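Local coordinates for protein aminoglycoside N(3)-acetyltransferase (Streptomyces griseus, PDB 7LAP) that probably acetylates the 3-amino group of aminoglycoside antibiotics and so confers resistance to them, at residues T46-S49 with A50-Y53; G20-T23 with R24-R28. One frame throughout, in Å; residues are numbered along the deposited sequence.

Contact 1: T46-S49 with A50-Y53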
loop_
_atom_site.group_PDB
_atom_site.type_symbol
_atom_site.label_atom_id
_atom_site.label_comp_id
_atom_site.label_asym_id
_atom_site.label_seq_id
_atom_site.Cartn_x
_atom_site.Cartn_y
_atom_site.Cartn_z
ATOM N N THR B 46 7.856 -9.263 -8.308
ATOM C CA THR B 46 7.119 -8.598 -9.375
ATOM C C THR B 46 7.584 -7.159 -9.527
ATOM O O THR B 46 7.704 -6.424 -8.536
ATOM C CB THR B 46 5.615 -8.608 -9.113
ATOM O OG1 THR B 46 5.203 -9.925 -8.767
ATOM C CG2 THR B 46 4.842 -8.131 -10.400
ATOM N N ARG B 47 7.792 -6.741 -10.771
ATOM C CA ARG B 47 7.895 -5.318 -11.090
ATOM C C ARG B 47 6.690 -5.034 -11.985
ATOM O O ARG B 47 6.708 -5.273 -13.195
ATOM C CB ARG B 47 9.247 -4.999 -11.729
ATOM C CG ARG B 47 9.451 -3.543 -12.053
ATOM C CD ARG B 47 10.948 -3.213 -12.167
ATOM N NE ARG B 47 11.561 -3.249 -10.846
ATOM C CZ ARG B 47 12.864 -3.126 -10.631
ATOM N NH1 ARG B 47 13.683 -2.971 -11.659
ATOM N NH2 ARG B 47 13.336 -3.176 -9.400
ATOM N N LEU B 48 5.615 -4.554 -11.360
ATOM C CA LEU B 48 4.318 -4.542 -12.016
ATOM C C LEU B 48 4.322 -3.701 -13.294
ATOM O O LEU B 48 3.750 -4.111 -14.303
ATOM C CB LEU B 48 3.252 -4.038 -11.035
ATOM C CG LEU B 48 1.822 -3.843 -11.549
ATOM C CD1 LEU B 48 1.197 -5.184 -12.042
ATOM C CD2 LEU B 48 0.948 -3.248 -10.419
ATOM N N SER B 49 4.941 -2.520 -13.278
ATOM C CA SER B 49 4.921 -1.686 -14.481
ATOM C C SER B 49 5.674 -2.318 -15.648
ATOM O O SER B 49 5.428 -1.955 -16.803
ATOM C CB SER B 49 5.522 -0.310 -14.177
ATOM O OG SER B 49 4.729 0.331 -13.205
ATOM N N ALA B 50 6.624 -3.215 -15.375
ATOM C CA ALA B 50 7.347 -3.886 -16.456
ATOM C C ALA B 50 6.402 -4.723 -17.306
ATOM O O ALA B 50 6.645 -4.908 -18.500
ATOM C CB ALA B 50 8.449 -4.793 -15.882
ATOM N N ILE B 51 5.332 -5.249 -16.704
ATOM C CA ILE B 51 4.346 -6.018 -17.464
ATOM C C ILE B 51 3.645 -5.131 -18.488
ATOM O O ILE B 51 3.328 -5.575 -19.594
ATOM C CB ILE B 51 3.334 -6.679 -16.505
ATOM C CG1 ILE B 51 4.055 -7.595 -15.521
ATOM C CG2 ILE B 51 2.268 -7.479 -17.271
ATOM C CD1 ILE B 51 3.123 -8.203 -14.381
ATOM N N GLY B 52 3.407 -3.867 -18.141
ATOM C CA GLY B 52 2.642 -2.959 -18.968
ATOM C C GLY B 52 1.431 -2.457 -18.207
ATOM O O GLY B 52 1.413 -2.472 -16.967
ATOM N N TYR B 53 0.394 -2.089 -18.960
ATOM C CA TYR B 53 -0.842 -1.612 -18.325
ATOM C C TYR B 53 -1.677 -2.832 -17.962
ATOM O O TYR B 53 -2.264 -3.481 -18.835
ATOM C CB TYR B 53 -1.612 -0.648 -19.241
ATOM C CG TYR B 53 -2.895 -0.240 -18.545
ATOM C CD1 TYR B 53 -2.907 0.757 -17.574
ATOM C CD2 TYR B 53 -4.086 -0.914 -18.804
ATOM C CE1 TYR B 53 -4.107 1.090 -16.888
ATOM C CE2 TYR B 53 -5.261 -0.602 -18.127
ATOM C CZ TYR B 53 -5.280 0.393 -17.174
ATOM O OH TYR B 53 -6.496 0.650 -16.512
#

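Contact 2: G20-T23 with R24-R28. With FMT (formic acid), chain M.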
loop_
_atom_site.group_PDB
_atom_site.type_symbol
_atom_site.label_atom_id
_atom_site.label_comp_id
_atom_site.label_asym_id
_atom_site.label_seq_id
_atom_site.Cartn_x
_atom_site.Cartn_y
_atom_site.Cartn_z
ATOM N N GLY B 20 -1.322 -2.023 -25.357
ATOM C CA GLY B 20 -2.693 -2.128 -24.954
ATOM C C GLY B 20 -2.788 -2.830 -23.625
ATOM O O GLY B 20 -1.785 -3.331 -23.096
ATOM N N PRO B 21 -4.006 -2.884 -23.074
ATOM C CA PRO B 21 -4.223 -3.528 -21.768
ATOM C C PRO B 21 -3.747 -4.974 -21.731
ATOM O O PRO B 21 -3.875 -5.729 -22.699
ATOM C CB PRO B 21 -5.750 -3.466 -21.580
ATOM C CG PRO B 21 -6.233 -2.398 -22.570
ATOM C CD PRO B 21 -5.262 -2.468 -23.721
ATOM N N VAL B 22 -3.223 -5.361 -20.583
ATOM C CA VAL B 22 -2.806 -6.734 -20.322
ATOM C C VAL B 22 -3.855 -7.343 -19.402
ATOM O O VAL B 22 -4.114 -6.805 -18.320
ATOM C CB VAL B 22 -1.408 -6.784 -19.686
ATOM C CG1 VAL B 22 -1.055 -8.182 -19.348
ATOM C CG2 VAL B 22 -0.326 -6.156 -20.659
ATOM N N THR B 23 -4.492 -8.425 -19.842
ATOM C CA THR B 23 -5.610 -8.968 -19.081
ATOM C C THR B 23 -5.219 -10.215 -18.291
ATOM O O THR B 23 -4.183 -10.837 -18.520
ATOM C CB THR B 23 -6.744 -9.322 -20.016
ATOM O OG1 THR B 23 -6.307 -10.428 -20.831
ATOM C CG2 THR B 23 -7.099 -8.111 -20.865
ATOM N N ARG B 24 -6.122 -10.604 -17.393
ATOM C CA ARG B 24 -5.938 -11.803 -16.584
ATOM C C ARG B 24 -5.669 -13.039 -17.457
ATOM O O ARG B 24 -4.717 -13.782 -17.226
ATOM C CB ARG B 24 -7.187 -11.998 -15.723
ATOM C CG ARG B 24 -7.212 -13.276 -14.898
ATOM C CD ARG B 24 -8.558 -13.375 -14.166
ATOM N NE ARG B 24 -8.705 -14.628 -13.437
ATOM C CZ ARG B 24 -9.702 -14.860 -12.588
ATOM N NH1 ARG B 24 -10.619 -13.915 -12.402
ATOM N NH2 ARG B 24 -9.785 -16.024 -11.944
ATOM N N ASP B 25 -6.500 -13.283 -18.457
ATOM C CA ASP B 25 -6.305 -14.497 -19.248
ATOM C C ASP B 25 -5.020 -14.462 -20.075
ATOM O O ASP B 25 -4.431 -15.513 -20.363
ATOM C CB ASP B 25 -7.486 -14.747 -20.170
ATOM C CG ASP B 25 -7.293 -16.009 -20.970
ATOM O OD1 ASP B 25 -7.321 -17.098 -20.350
ATOM O OD2 ASP B 25 -7.066 -15.918 -22.198
ATOM N N ARG B 26 -4.553 -13.281 -20.450
ATOM C CA ARG B 26 -3.318 -13.217 -21.211
ATOM C C ARG B 26 -2.116 -13.501 -20.325
ATOM O O ARG B 26 -1.166 -14.173 -20.744
ATOM C CB ARG B 26 -3.183 -11.848 -21.880
ATOM C CG ARG B 26 -1.984 -11.774 -22.806
ATOM C CD ARG B 26 -0.873 -11.110 -22.097
ATOM N NE ARG B 26 0.318 -10.991 -22.932
ATOM C CZ ARG B 26 0.503 -10.028 -23.828
ATOM N NH1 ARG B 26 -0.438 -9.122 -24.043
ATOM N NH2 ARG B 26 1.621 -9.990 -24.502
ATOM N N ILE B 27 -2.120 -12.955 -19.112
ATOM C CA ILE B 27 -1.097 -13.286 -18.140
ATOM C C ILE B 27 -1.098 -14.788 -17.848
ATOM O O ILE B 27 -0.038 -15.421 -17.791
ATOM C CB ILE B 27 -1.306 -12.459 -16.865
ATOM C CG1 ILE B 27 -1.145 -10.961 -17.198
ATOM C CG2 ILE B 27 -0.282 -12.855 -15.873
ATOM C CD1 ILE B 27 -1.456 -10.021 -15.975
ATOM N N ARG B 28 -2.283 -15.374 -17.661
ATOM C CA ARG B 28 -2.362 -16.807 -17.412
ATOM C C ARG B 28 -1.707 -17.574 -18.545
ATOM O O ARG B 28 -0.919 -18.503 -18.318
ATOM C CB ARG B 28 -3.825 -17.245 -17.255
ATOM C CG ARG B 28 -3.971 -18.787 -17.055
ATOM C CD ARG B 28 -5.222 -19.382 -17.664
ATOM N NE ARG B 28 -5.518 -18.828 -18.991
ATOM C CZ ARG B 28 -4.923 -19.189 -20.139
ATOM N NH1 ARG B 28 -3.975 -20.133 -20.158
ATOM N NH2 ARG B 28 -5.294 -18.607 -21.285
HETATM C C FMT M . -12.137 -15.113 -9.780
HETATM O O1 FMT M . -12.931 -14.884 -10.693
HETATM O O2 FMT M . -11.937 -16.230 -9.293
#

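Contact 1: T46-S49 with A50-Y53
Three backbone hydrogen bonds in succession, each spanning three residues, tie 46-49 to 50-53. Ala50 N donates to Arg47 O at 3.0 Å, and Ile51 N donates to Leu48 O at 3.1 Å. In these two the donor stands well above the carbonyl plane, 49° and 56° out of it, and both bonds are clearly bent at the hydrogen. The third, Gly52 N to Ser49 O at 3.1 Å, is weak. Leu48 O and Gly52 N lie 3.9 Å apart, and no bond spanning four residues is made here.

Apolar contacts are looser. Leu48 CD1 and Ile51 CD1 approach to 4.3 Å, and Thr46 CG2 touches the same Ile51 methyl from the strand end. Ile51 CG1 lies beside its own backbone N, opposite the carbonyl carbon (chi1 -59°), which carries the CG1-CD1 arm along the Leu48 carbonyl, with CB 3.4 Å from Leu48 O. Leu48 and Ile51 both pack further on Val61 of helix 58-69. Ala50 CB meets Arg47 O at 3.2 Å and comes near Arg47 CG.

Gly52 leaves helical geometry with a positive phi, ending the turn. The arrangement is a single short helical turn held by i to i+3 bonds, 3-10-like in pattern, directly following strand 41-46 of the central mixed sheet in this Antibiotic_NAT enzyme.

Contact 2: G20-T23 with R24-R28
One carbonyl, Thr23 O, receives two backbone N-H groups of unequal quality. Ile27 N donates to Thr23 O at 3.0 Å with a 173° N-H to acceptor angle, nearly in line with the C=O bond, whereas Arg26 N reaches Thr23 O only weakly, at 122°. Arg26 N also has a second weak acceptor, Thr23 OG1, at 3.4 Å. A chi1 of 67° sets that hydroxyl between the backbone N and the carbonyl carbon of Thr23, where it faces the first helical turn.

Beside these polar bonds, Val22 CG1 packs on Ile27 CG1 at 3.5 Å, the two side chains crossing at about a right angle, and Arg26 CD touches the same valine methyl more loosely.

Arg26 NE pairs with Asp30, and Arg24 NE with Asp67 of helix 58-69, while Arg24 NH1 donates to O1 of a formic acid, probably from the crystallisation liquor, at 3.0 Å. Within the helix, Arg28 NE and NH2 form a salt bridge with Asp25 OD1, NH2 at 2.7 Å; the oxygen lies near the guanidinium plane, but both nitrogens sit above one face of the carboxylate.

Thr23 is thus the N-cap of helix 24-34, its OG1 accepting a weak capping bond from Arg26 N.

Contact 2 precedes contact 1 along the chain, and their centres lie about 11 Å apart. They touch directly: Tyr53 O and Val22 N are 2.7 Å apart, a probable hydrogen bond, so the residues leaving the short turn of 46-53 run beside those entering helix 24-34. Apolar atoms add to the join, with Tyr53 CD2 4.0 Å from Pro21 CA. Ser18, at the end of helix 7-18, hydrogen-bonds both Tyr53 N and Gly20 O, while Ile27 meets Ala64 on the same helix that packs against contact 1. Both contacts also reach the second subunit, where Pro86 meets Tyr53, Trp96 meets Pro21 and His103 meets Thr23.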